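Local coordinates for FAD-binding oxidoreductase (Gulosibacter chungangensis, PDB 7PBG), which oxidises 4-ethylphenol with a covalently attached FAD, and probably dehydrogenates this and related 4-alkylphenols to vinylphenols, at residues A410-D415 against M438-L443; D253-I258 against G316-Y321; V486-T489 against N494-Q497; C180-V185 against L192-G197. One frame throughout, in Å; residues are numbered along the deposited sequence.

Overall arrangement
Following the chain from the N terminus, interaction 4 closes first, a short hairpin loop in the FAD-binding region. Interaction 2 then closes a longer excursion, bringing helix 255-266 onto strand 318-326, and interaction 1 sets helix 406-422 against strand 438-447 of the same eight-stranded antiparallel sheet. Interaction 3, near the C terminus, bridges the short turn between helices 483-489 and 492-508. The four loops run in series, neither nested nor crossed. Interactions 1 and 2 are contiguous, with centres about 12 Å apart, and Tyr413 packs on Trp318. Interaction 4 lies beyond the centre of the chain from both, while interactions 3 and 4 each touch the second subunit.

Interaction 1: A410-D415 against M438-L443; sequences AKQYED and MHHICL
Two side-chain torsions bring Gln412 and His440 together: the imidazole leaves its strand with CG opposite the backbone N (chi1 168°), while the glutamine sets CG opposite its own carbonyl carbon and then runs out extended from the helix. The side chains run antiparallel alongside one another, amide and ring planes nearly perpendicular at 84°. His440 ND1 donates to Gln412 OE1 at 2.9 Å, with an N-H...O angle of 155°. The oxygen meets the ring at its edge, near its plane, but from the amide's side the donor stands well above the carbonyl plane and not on a lone pair. Helix 406-422 here lies on the antiparallel sheet of the FAD-linked oxidase C-terminal region. It connects strands 393-402 and 426-433, and strand 438-447 runs between those two, a split beta-alpha-beta crossover. The other end of the amide is also engaged: Gln412 NE2 donates to a water at 2.9 Å, which in turn bonds weakly to Met438 O. Met438 CE approaches Gln412 NE2 to 4.3 Å. The second ring nitrogen, His440 NE2, is hydrogen-bonded to Tyr427 OH, and Phe431 stacks on the imidazole, so its rotation is fixed from several sides. A leucine in place of His440 would probably leave the buried Gln412 OE1 without its donor and Tyr427 OH without its hydrogen bond to the ring nitrogen.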
loop_
_atom_site.group_PDB
_atom_site.type_symbol
_atom_site.label_atom_id
_atom_site.label_comp_id
_atom_site.label_asym_id
_atom_site.label_seq_id
_atom_site.Cartn_x
_atom_site.Cartn_y
_atom_site.Cartn_z
ATOM N N ALA A 410 -19.341 -18.501 -11.738
ATOM C CA ALA A 410 -20.104 -19.761 -11.901
ATOM C C ALA A 410 -19.303 -20.748 -12.731
ATOM O O ALA A 410 -19.352 -21.922 -12.425
ATOM C CB ALA A 410 -21.457 -19.493 -12.497
ATOM N N LYS A 411 -18.578 -20.287 -13.741
ATOM C CA LYS A 411 -17.795 -21.219 -14.584
ATOM C C LYS A 411 -16.653 -21.778 -13.751
ATOM O O LYS A 411 -16.419 -23.011 -13.810
ATOM C CB LYS A 411 -17.261 -20.593 -15.878
ATOM N N GLN A 412 -15.940 -20.933 -13.009
ATOM C CA GLN A 412 -14.891 -21.395 -12.083
ATOM C C GLN A 412 -15.470 -22.424 -11.119
ATOM O O GLN A 412 -14.849 -23.483 -10.937
ATOM C CB GLN A 412 -14.319 -20.240 -11.278
ATOM C CG GLN A 412 -13.342 -19.424 -12.076
ATOM C CD GLN A 412 -12.344 -18.796 -11.138
ATOM O OE1 GLN A 412 -11.421 -19.462 -10.644
ATOM N NE2 GLN A 412 -12.551 -17.523 -10.876
ATOM N N TYR A 413 -16.621 -22.143 -10.516
ATOM C CA TYR A 413 -17.270 -23.104 -9.592
ATOM C C TYR A 413 -17.519 -24.438 -10.296
ATOM O O TYR A 413 -17.119 -25.484 -9.756
ATOM C CB TYR A 413 -18.608 -22.596 -9.058
ATOM C CG TYR A 413 -19.230 -23.475 -8.002
ATOM C CD1 TYR A 413 -18.574 -23.675 -6.812
ATOM C CD2 TYR A 413 -20.452 -24.117 -8.166
ATOM C CE1 TYR A 413 -19.107 -24.436 -5.777
ATOM C CE2 TYR A 413 -20.991 -24.904 -7.139
ATOM C CZ TYR A 413 -20.336 -25.039 -5.922
ATOM O OH TYR A 413 -20.825 -25.750 -4.827
ATOM N N GLU A 414 -18.221 -24.416 -11.433
ATOM C CA GLU A 414 -18.600 -25.659 -12.170
ATOM C C GLU A 414 -17.333 -26.414 -12.571
ATOM O O GLU A 414 -17.283 -27.609 -12.373
ATOM C CB GLU A 414 -19.493 -25.347 -13.377
ATOM C CG GLU A 414 -20.911 -24.975 -12.949
ATOM C CD GLU A 414 -21.645 -26.037 -12.128
ATOM O OE1 GLU A 414 -22.500 -25.660 -11.262
ATOM O OE2 GLU A 414 -21.372 -27.246 -12.351
ATOM N N ASP A 415 -16.341 -25.731 -13.112
ATOM C CA ASP A 415 -15.077 -26.378 -13.531
ATOM C C ASP A 415 -14.397 -27.004 -12.309
ATOM O O ASP A 415 -13.812 -28.093 -12.447
ATOM C CB ASP A 415 -14.122 -25.386 -14.195
ATOM C CG ASP A 415 -14.535 -24.963 -15.609
ATOM O OD1 ASP A 415 -15.442 -25.572 -16.166
ATOM O OD2 ASP A 415 -13.928 -24.023 -16.130
ATOM N N MET A 438 -11.976 -10.020 -7.736
ATOM C CA MET A 438 -12.714 -11.215 -7.273
ATOM C C MET A 438 -11.694 -12.304 -6.952
ATOM O O MET A 438 -10.837 -12.632 -7.762
ATOM C CB MET A 438 -13.734 -11.702 -8.314
ATOM C CG MET A 438 -14.666 -12.838 -7.794
ATOM S SD MET A 438 -15.940 -13.147 -9.028
ATOM C CE MET A 438 -14.964 -13.997 -10.275
ATOM N N HIS A 439 -11.823 -12.867 -5.751
ATOM C CA HIS A 439 -11.149 -14.103 -5.343
ATOM C C HIS A 439 -12.089 -15.302 -5.414
ATOM O O HIS A 439 -13.275 -15.223 -4.999
ATOM C CB HIS A 439 -10.645 -13.954 -3.900
ATOM C CG HIS A 439 -9.800 -12.758 -3.697
ATOM N ND1 HIS A 439 -8.414 -12.823 -3.747
ATOM C CD2 HIS A 439 -10.114 -11.470 -3.444
ATOM C CE1 HIS A 439 -7.909 -11.626 -3.517
ATOM N NE2 HIS A 439 -8.934 -10.787 -3.330
ATOM N N HIS A 440 -11.538 -16.390 -5.907
ATOM C CA HIS A 440 -12.096 -17.750 -5.805
ATOM C C HIS A 440 -11.219 -18.493 -4.822
ATOM O O HIS A 440 -10.041 -18.704 -5.117
ATOM C CB HIS A 440 -12.202 -18.409 -7.170
ATOM C CG HIS A 440 -12.487 -19.860 -7.105
ATOM N ND1 HIS A 440 -12.121 -20.703 -8.118
ATOM C CD2 HIS A 440 -13.128 -20.607 -6.175
ATOM C CE1 HIS A 440 -12.499 -21.942 -7.818
ATOM N NE2 HIS A 440 -13.146 -21.896 -6.627
ATOM N N ILE A 441 -11.734 -18.825 -3.651
ATOM C CA ILE A 441 -10.965 -19.661 -2.693
ATOM C C ILE A 441 -11.466 -21.110 -2.788
ATOM O O ILE A 441 -12.626 -21.381 -2.497
ATOM C CB ILE A 441 -11.107 -19.141 -1.260
ATOM C CG1 ILE A 441 -10.846 -17.626 -1.134
ATOM C CG2 ILE A 441 -10.232 -19.986 -0.372
ATOM C CD1 ILE A 441 -9.633 -17.120 -1.870
ATOM N N CYS A 442 -10.643 -21.988 -3.328
ATOM C CA CYS A 442 -10.872 -23.445 -3.394
ATOM C C CYS A 442 -10.104 -24.041 -2.232
ATOM O O CYS A 442 -8.847 -24.027 -2.239
ATOM C CB CYS A 442 -10.441 -23.996 -4.736
ATOM S SG CYS A 442 -10.427 -25.800 -4.767
ATOM N N LEU A 443 -10.840 -24.424 -1.217
ATOM C CA LEU A 443 -10.299 -25.113 -0.030
ATOM C C LEU A 443 -10.669 -26.570 -0.202
ATOM O O LEU A 443 -11.821 -26.971 0.050
ATOM C CB LEU A 443 -10.926 -24.482 1.198
ATOM C CG LEU A 443 -10.350 -24.898 2.540
ATOM C CD1 LEU A 443 -10.827 -23.920 3.613
ATOM C CD2 LEU A 443 -10.710 -26.324 2.910
HETATM O O HOH W 1 -11.011 -15.610 -9.388
#

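Interaction 2: D253-I258 against G316-Y321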
loop_
_atom_site.group_PDB
_atom_site.type_symbol
_atom_site.label_atom_id
_atom_site.label_comp_id
_atom_site.label_asym_id
_atom_site.label_seq_id
_atom_site.Cartn_x
_atom_site.Cartn_y
_atom_site.Cartn_z
ATOM N N ASP A 253 -27.168 -22.330 -8.719
ATOM C CA ASP A 253 -27.039 -21.460 -9.914
ATOM C C ASP A 253 -27.302 -20.001 -9.536
ATOM O O ASP A 253 -27.251 -19.169 -10.424
ATOM C CB ASP A 253 -28.002 -21.879 -11.008
ATOM C CG ASP A 253 -27.660 -23.213 -11.636
ATOM O OD1 ASP A 253 -26.450 -23.571 -11.679
ATOM O OD2 ASP A 253 -28.613 -23.861 -12.102
ATOM N N ASP A 254 -27.463 -19.663 -8.256
ATOM C CA ASP A 254 -27.653 -18.251 -7.854
ATOM C C ASP A 254 -26.312 -17.502 -7.784
ATOM O O ASP A 254 -26.328 -16.269 -7.661
ATOM C CB ASP A 254 -28.241 -18.142 -6.461
ATOM N N LEU A 255 -25.174 -18.185 -7.922
ATOM C CA LEU A 255 -23.880 -17.510 -7.725
ATOM C C LEU A 255 -23.711 -16.318 -8.666
ATOM O O LEU A 255 -23.262 -15.267 -8.197
ATOM C CB LEU A 255 -22.733 -18.515 -7.854
ATOM C CG LEU A 255 -21.333 -17.949 -7.682
ATOM C CD1 LEU A 255 -21.099 -17.437 -6.260
ATOM C CD2 LEU A 255 -20.296 -19.009 -8.028
ATOM N N PRO A 256 -23.983 -16.380 -10.002
ATOM C CA PRO A 256 -23.775 -15.190 -10.816
ATOM C C PRO A 256 -24.529 -13.958 -10.313
ATOM O O PRO A 256 -23.926 -12.893 -10.144
ATOM C CB PRO A 256 -24.251 -15.600 -12.218
ATOM C CG PRO A 256 -24.066 -17.066 -12.227
ATOM C CD PRO A 256 -24.395 -17.543 -10.815
ATOM N N ALA A 257 -25.818 -14.093 -10.019
ATOM C CA ALA A 257 -26.568 -12.938 -9.528
ATOM C C ALA A 257 -26.018 -12.454 -8.178
ATOM O O ALA A 257 -26.125 -11.221 -7.874
ATOM C CB ALA A 257 -28.020 -13.255 -9.429
ATOM N N ILE A 258 -25.611 -13.384 -7.323
ATOM C CA ILE A 258 -25.049 -12.981 -6.022
ATOM C C ILE A 258 -23.838 -12.074 -6.266
ATOM O O ILE A 258 -23.750 -11.021 -5.669
ATOM C CB ILE A 258 -24.673 -14.164 -5.149
ATOM C CG1 ILE A 258 -25.896 -15.025 -4.794
ATOM C CG2 ILE A 258 -23.879 -13.654 -3.955
ATOM C CD1 ILE A 258 -25.534 -16.404 -4.215
ATOM N N GLY A 316 -28.366 -22.198 2.773
ATOM C CA GLY A 316 -28.575 -22.152 1.307
ATOM C C GLY A 316 -27.465 -22.906 0.636
ATOM O O GLY A 316 -26.465 -23.183 1.295
ATOM N N HIS A 317 -27.574 -23.147 -0.667
ATOM C CA HIS A 317 -26.429 -23.663 -1.442
ATOM C C HIS A 317 -25.285 -22.637 -1.452
ATOM O O HIS A 317 -24.119 -23.061 -1.604
ATOM C CB HIS A 317 -26.900 -23.994 -2.852
ATOM C CG HIS A 317 -27.584 -25.312 -2.913
ATOM N ND1 HIS A 317 -26.891 -26.504 -2.822
ATOM C CD2 HIS A 317 -28.890 -25.649 -2.973
ATOM C CE1 HIS A 317 -27.747 -27.506 -2.847
ATOM N NE2 HIS A 317 -28.981 -27.018 -2.944
ATOM N N TRP A 318 -25.614 -21.338 -1.389
ATOM C CA TRP A 318 -24.693 -20.195 -1.227
ATOM C C TRP A 318 -25.186 -19.415 -0.018
ATOM O O TRP A 318 -26.423 -19.254 0.129
ATOM C CB TRP A 318 -24.624 -19.311 -2.481
ATOM C CG TRP A 318 -24.015 -20.045 -3.628
ATOM C CD1 TRP A 318 -24.656 -20.574 -4.704
ATOM C CD2 TRP A 318 -22.620 -20.378 -3.778
ATOM N NE1 TRP A 318 -23.750 -21.219 -5.506
ATOM C CE2 TRP A 318 -22.501 -21.105 -4.980
ATOM C CE3 TRP A 318 -21.475 -20.096 -3.030
ATOM C CZ2 TRP A 318 -21.262 -21.563 -5.450
ATOM C CZ3 TRP A 318 -20.254 -20.555 -3.474
ATOM C CH2 TRP A 318 -20.163 -21.268 -4.675
ATOM N N ILE A 319 -24.246 -18.979 0.799
ATOM C CA ILE A 319 -24.531 -18.088 1.930
ATOM C C ILE A 319 -23.603 -16.885 1.793
ATOM O O ILE A 319 -22.368 -17.051 1.645
ATOM C CB ILE A 319 -24.317 -18.825 3.267
ATOM C CG1 ILE A 319 -24.953 -20.215 3.307
ATOM C CG2 ILE A 319 -24.764 -17.938 4.400
ATOM C CD1 ILE A 319 -24.059 -21.335 2.882
ATOM N N VAL A 320 -24.185 -15.709 1.880
ATOM C CA VAL A 320 -23.455 -14.424 2.033
ATOM C C VAL A 320 -23.433 -14.085 3.515
ATOM O O VAL A 320 -24.479 -14.079 4.115
ATOM C CB VAL A 320 -24.066 -13.299 1.200
ATOM C CG1 VAL A 320 -23.421 -11.955 1.487
ATOM C CG2 VAL A 320 -24.009 -13.663 -0.284
ATOM N N TYR A 321 -22.245 -13.816 4.036
ATOM C CA TYR A 321 -22.086 -13.224 5.370
ATOM C C TYR A 321 -21.435 -11.852 5.235
ATOM O O TYR A 321 -20.421 -11.719 4.540
ATOM C CB TYR A 321 -21.214 -14.114 6.249
ATOM C CG TYR A 321 -21.834 -15.443 6.579
ATOM C CD1 TYR A 321 -22.821 -15.548 7.555
ATOM C CD2 TYR A 321 -21.430 -16.599 5.936
ATOM C CE1 TYR A 321 -23.375 -16.771 7.878
ATOM C CE2 TYR A 321 -22.025 -17.810 6.207
ATOM C CZ TYR A 321 -22.968 -17.909 7.208
ATOM O OH TYR A 321 -23.496 -19.134 7.466
#
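Leu255 and Ile258, one turn apart on helix 255-266, dock on Trp318 and Val320 of strand 318-326. The helix links strands 241-249 and 277-280, with strand 318-326 between them, so the contact is the packing of a split beta-alpha-beta crossover. The strand enters through a classic beta bulge, His317 and Trp318 both facing Phe249. The tight part is the indole face. Leu255 CD1 sits over the centre of the Trp318 six-membered ring, 4.0 Å from its centroid and only 3° off the normal, a CH-pi contact. Leu255 CB takes the same face further along, 3.7 Å from Trp318 NE1, while Leu255 CD2, 3.8 Å from Trp318 CZ2, sits beyond the ring's rim. Trp318 NE1 is hydrogen-bonded to Glu252 O, just before the helix, which would hold the indole in its plane, and the ring of Tyr413 meets Trp318 edge-to-face. The looser side faces away from the strand, where Asp253 of the lead-in turn and Ala257 of the helix are exposed, and Pro256 leans instead on Ala410 of helix 406-422. Deeper along the helix the grip passes to Ile258. Its chi1 of -62° puts CG1 opposite the carbonyl carbon and sends CD1 to the root of the tryptophan, Ile258 CD1 to Trp318 CB 3.5 Å. The other branch lies against the valine, with Ile258 CG2 3.7 Å from Val320 CG2.

Interaction 3: V486-T489 against N494-Q497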
loop_
_atom_site.group_PDB
_atom_site.type_symbol
_atom_site.label_atom_id
_atom_site.label_comp_id
_atom_site.label_asym_id
_atom_site.label_seq_id
_atom_site.Cartn_x
_atom_site.Cartn_y
_atom_site.Cartn_z
ATOM N N VAL A 486 3.488 -21.837 -10.101
ATOM C CA VAL A 486 2.737 -20.547 -10.045
ATOM C C VAL A 486 3.655 -19.409 -10.533
ATOM O O VAL A 486 3.233 -18.595 -11.352
ATOM C CB VAL A 486 2.162 -20.303 -8.629
ATOM C CG1 VAL A 486 1.561 -18.900 -8.530
ATOM C CG2 VAL A 486 1.153 -21.372 -8.272
ATOM N N ALA A 487 4.912 -19.349 -10.097
ATOM C CA ALA A 487 5.835 -18.274 -10.515
ATOM C C ALA A 487 5.904 -18.301 -12.042
ATOM O O ALA A 487 5.904 -17.237 -12.675
ATOM C CB ALA A 487 7.193 -18.411 -9.886
ATOM N N GLU A 488 5.902 -19.490 -12.622
ATOM C CA GLU A 488 6.070 -19.656 -14.094
ATOM C C GLU A 488 4.838 -19.136 -14.831
ATOM O O GLU A 488 4.950 -18.736 -15.999
ATOM C CB GLU A 488 6.355 -21.129 -14.425
ATOM C CG GLU A 488 6.682 -21.354 -15.892
ATOM C CD GLU A 488 8.145 -21.175 -16.327
ATOM O OE1 GLU A 488 9.023 -20.841 -15.465
ATOM O OE2 GLU A 488 8.421 -21.335 -17.550
ATOM N N THR A 489 3.694 -19.034 -14.180
ATOM C CA THR A 489 2.495 -18.466 -14.869
ATOM C C THR A 489 2.603 -16.952 -15.074
ATOM O O THR A 489 1.907 -16.435 -15.981
ATOM C CB THR A 489 1.185 -18.804 -14.152
ATOM O OG1 THR A 489 1.113 -18.173 -12.877
ATOM C CG2 THR A 489 0.981 -20.296 -14.015
ATOM N N ASN A 494 9.135 -13.021 -20.838
ATOM C CA ASN A 494 10.133 -14.041 -20.455
ATOM C C ASN A 494 10.329 -13.998 -18.934
ATOM O O ASN A 494 11.485 -13.972 -18.476
ATOM C CB ASN A 494 11.463 -13.855 -21.175
ATOM C CG ASN A 494 11.358 -13.966 -22.680
ATOM O OD1 ASN A 494 10.806 -14.920 -23.222
ATOM N ND2 ASN A 494 11.870 -12.966 -23.356
ATOM N N HIS A 495 9.229 -13.834 -18.197
ATOM C CA HIS A 495 9.231 -13.907 -16.714
ATOM C C HIS A 495 10.057 -12.755 -16.125
ATOM O O HIS A 495 10.813 -12.962 -15.126
ATOM C CB HIS A 495 9.739 -15.269 -16.243
ATOM C CG HIS A 495 8.929 -16.411 -16.721
ATOM N ND1 HIS A 495 9.127 -16.960 -17.983
ATOM C CD2 HIS A 495 7.854 -17.020 -16.194
ATOM C CE1 HIS A 495 8.253 -17.929 -18.165
ATOM N NE2 HIS A 495 7.459 -17.999 -17.067
ATOM N N ILE A 496 9.873 -11.541 -16.672
ATOM C CA ILE A 496 10.629 -10.357 -16.180
ATOM C C ILE A 496 10.333 -10.164 -14.683
ATOM O O ILE A 496 11.216 -9.715 -13.994
ATOM C CB ILE A 496 10.398 -9.103 -17.035
ATOM C CG1 ILE A 496 11.340 -7.955 -16.641
ATOM C CG2 ILE A 496 8.934 -8.687 -17.024
ATOM C CD1 ILE A 496 12.826 -8.258 -16.676
ATOM N N GLN A 497 9.155 -10.558 -14.198
ATOM C CA GLN A 497 8.812 -10.422 -12.765
ATOM C C GLN A 497 9.765 -11.266 -11.942
ATOM O O GLN A 497 10.431 -10.714 -11.034
ATOM C CB GLN A 497 7.387 -10.838 -12.462
ATOM C CG GLN A 497 6.491 -9.664 -12.206
ATOM C CD GLN A 497 5.107 -10.042 -11.733
ATOM O OE1 GLN A 497 4.850 -11.084 -11.108
ATOM N NE2 GLN A 497 4.191 -9.156 -12.048
#
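The one hydrogen bond between the two segments joins His495 NE2 to Glu488 O at 2.8 Å, a side-chain donor taking a backbone carbonyl of segment 486-489. The N-H...O angle of 139° is somewhat bent, although the oxygen lies near the ring plane and the donor is only slightly tilted from the carbonyl plane. Glu488 starts out away from the other segment but bends back at chi2 (86°), which carries its carboxylate over a face of the same imidazole. The two flat groups are inclined at 34°, with Glu488 CD 3.3 Å from His495 NE2 and Glu488 OE2 3.5 Å from His495 CE1. The setting is a tight connection between helix 483-489 and helix 492-508, with Asn494 and His495 in a left-handed backbone conformation (positive phi), from which the imidazole reaches back. In the first helix, Val486 O accepts from Thr489 N and, at 2.6 Å, from Thr489 OG1. Alongside, Gln497 NE2 bonds to Arg193 O and Gly195 O of the second subunit, so the turn borders the dimer interface. An alanine in place of His495 would probably leave Glu488 O without this donor and, with no ring for the carboxylate to lie over, leave that side chain less fixed. Glu488 OE1 has a long, weak ion pair with Arg498; its negative charge so close to the imidazole would probably raise the ring's affinity for a second proton.

Interaction 4: C180-V185 against L192-G197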
loop_
_atom_site.group_PDB
_atom_site.type_symbol
_atom_site.label_atom_id
_atom_site.label_comp_id
_atom_site.label_asym_id
_atom_site.label_seq_id
_atom_site.Cartn_x
_atom_site.Cartn_y
_atom_site.Cartn_z
ATOM N N CYS A 180 2.332 -1.103 9.310
ATOM C CA CYS A 180 3.103 0.145 9.184
ATOM C C CYS A 180 4.297 0.146 10.128
ATOM O O CYS A 180 4.103 0.159 11.354
ATOM C CB CYS A 180 2.196 1.337 9.464
ATOM S SG CYS A 180 3.004 2.892 9.009
ATOM N N GLY A 181 5.481 -0.015 9.596
ATOM C CA GLY A 181 6.715 0.064 10.383
ATOM C C GLY A 181 7.174 -1.326 10.751
ATOM O O GLY A 181 6.516 -1.983 11.608
ATOM N N MET A 182 8.302 -1.755 10.208
ATOM C CA MET A 182 8.834 -3.104 10.434
ATOM C C MET A 182 10.291 -2.954 10.850
ATOM O O MET A 182 10.994 -2.072 10.292
ATOM C CB MET A 182 8.790 -3.923 9.139
ATOM C CG MET A 182 7.401 -4.265 8.732
ATOM S SD MET A 182 7.362 -4.922 7.059
ATOM C CE MET A 182 8.019 -6.568 7.337
ATOM N N GLU A 183 10.714 -3.780 11.795
ATOM C CA GLU A 183 12.147 -4.029 12.021
ATOM C C GLU A 183 12.472 -5.341 11.321
ATOM O O GLU A 183 11.733 -6.341 11.527
ATOM C CB GLU A 183 12.458 -4.079 13.519
ATOM C CG GLU A 183 13.944 -4.263 13.811
ATOM C CD GLU A 183 14.251 -4.216 15.302
ATOM O OE1 GLU A 183 14.046 -5.227 15.962
ATOM O OE2 GLU A 183 14.633 -3.150 15.811
ATOM N N VAL A 184 13.552 -5.341 10.550
ATOM C CA VAL A 184 13.911 -6.472 9.686
ATOM C C VAL A 184 15.396 -6.731 9.867
ATOM O O VAL A 184 16.182 -5.834 9.669
ATOM C CB VAL A 184 13.507 -6.229 8.204
ATOM C CG1 VAL A 184 13.822 -7.416 7.341
ATOM C CG2 VAL A 184 12.032 -5.899 8.067
ATOM N N VAL A 185 15.748 -7.977 10.123
ATOM C CA VAL A 185 17.170 -8.414 10.026
ATOM C C VAL A 185 17.352 -8.860 8.590
ATOM O O VAL A 185 16.698 -9.801 8.140
ATOM C CB VAL A 185 17.495 -9.508 11.047
ATOM C CG1 VAL A 185 18.915 -10.003 10.826
ATOM C CG2 VAL A 185 17.262 -9.015 12.449
ATOM N N LEU A 192 17.368 -3.316 9.758
ATOM C CA LEU A 192 16.711 -2.244 8.981
ATOM C C LEU A 192 15.408 -1.901 9.699
ATOM O O LEU A 192 14.662 -2.820 10.080
ATOM C CB LEU A 192 16.418 -2.779 7.586
ATOM C CG LEU A 192 15.386 -1.986 6.773
ATOM C CD1 LEU A 192 16.036 -0.699 6.305
ATOM C CD2 LEU A 192 14.907 -2.786 5.549
ATOM N N ARG A 193 15.119 -0.622 9.857
ATOM C CA ARG A 193 13.797 -0.136 10.291
ATOM C C ARG A 193 13.188 0.615 9.113
ATOM O O ARG A 193 13.802 1.616 8.621
ATOM C CB ARG A 193 13.939 0.674 11.568
ATOM C CG ARG A 193 14.294 -0.168 12.787
ATOM C CD ARG A 193 14.330 0.632 14.026
ATOM N NE ARG A 193 14.356 -0.240 15.201
ATOM C CZ ARG A 193 14.139 0.149 16.449
ATOM N NH1 ARG A 193 13.893 1.424 16.738
ATOM N NH2 ARG A 193 14.120 -0.769 17.406
ATOM N N THR A 194 12.011 0.161 8.676
ATOM C CA THR A 194 11.382 0.665 7.432
ATOM C C THR A 194 10.760 2.024 7.743
ATOM O O THR A 194 10.440 2.323 8.933
ATOM C CB THR A 194 10.358 -0.296 6.848
ATOM O OG1 THR A 194 9.315 -0.450 7.816
ATOM C CG2 THR A 194 11.004 -1.608 6.488
ATOM N N GLY A 195 10.646 2.826 6.734
ATOM C CA GLY A 195 9.857 4.070 6.795
ATOM C C GLY A 195 10.433 5.042 7.796
ATOM O O GLY A 195 11.669 5.270 7.832
ATOM N N MET A 196 9.574 5.625 8.637
ATOM C CA MET A 196 9.995 6.639 9.621
ATOM C C MET A 196 10.793 6.013 10.789
ATOM O O MET A 196 11.427 6.765 11.522
ATOM C CB MET A 196 8.763 7.405 10.102
ATOM C CG MET A 196 8.072 8.114 8.989
ATOM S SD MET A 196 9.179 9.300 8.125
ATOM C CE MET A 196 9.888 10.163 9.492
ATOM N N GLY A 197 10.873 4.674 10.874
ATOM C CA GLY A 197 11.748 4.013 11.873
ATOM C C GLY A 197 13.224 4.223 11.544
ATOM O O GLY A 197 14.051 4.090 12.448
#
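Strand 179-186 pairs antiparallel with strand 191-193 as a beta hairpin, Val184 and Leu192 forming a hydrogen-bonded pair, with Val184 N to Leu192 O and Leu192 N to Val184 O both 2.8 Å, and Glu183 and Arg193 the neighbouring non-hydrogen-bonded pair. Where the strand gives way to loop, the pairing goes on in altered form: Thr194 N donates to Met182 O, and Met182 N donates to a side chain, Thr194 OG1, at 2.9 Å. A chi1 of 62° wedges that hydroxyl between the threonine's backbone N and carbonyl carbon, bringing it to the strand; it also bonds to Glu217 OE2. Glu183 and Arg193 project together from the same face of the hairpin in a salt bridge. The guanidinium grips side-on, Arg193 NE at 3.0 Å and Arg193 NH2 at 2.9 Å both to Glu183 OE2, which lies almost in its plane. NE meets OE2 on its anti side, NH2 nearly along the C-O axis. The other oxygen, Glu183 OE1, is held by Thr229 and Thr64, so both oxygens are engaged. Arg193 packs on Phe492 of the second subunit. Strand 226-237 flanks the hairpin at strand 179-186, where Met182 touches the FAD-binding Cys228, and Val185 packs against helix 64-77.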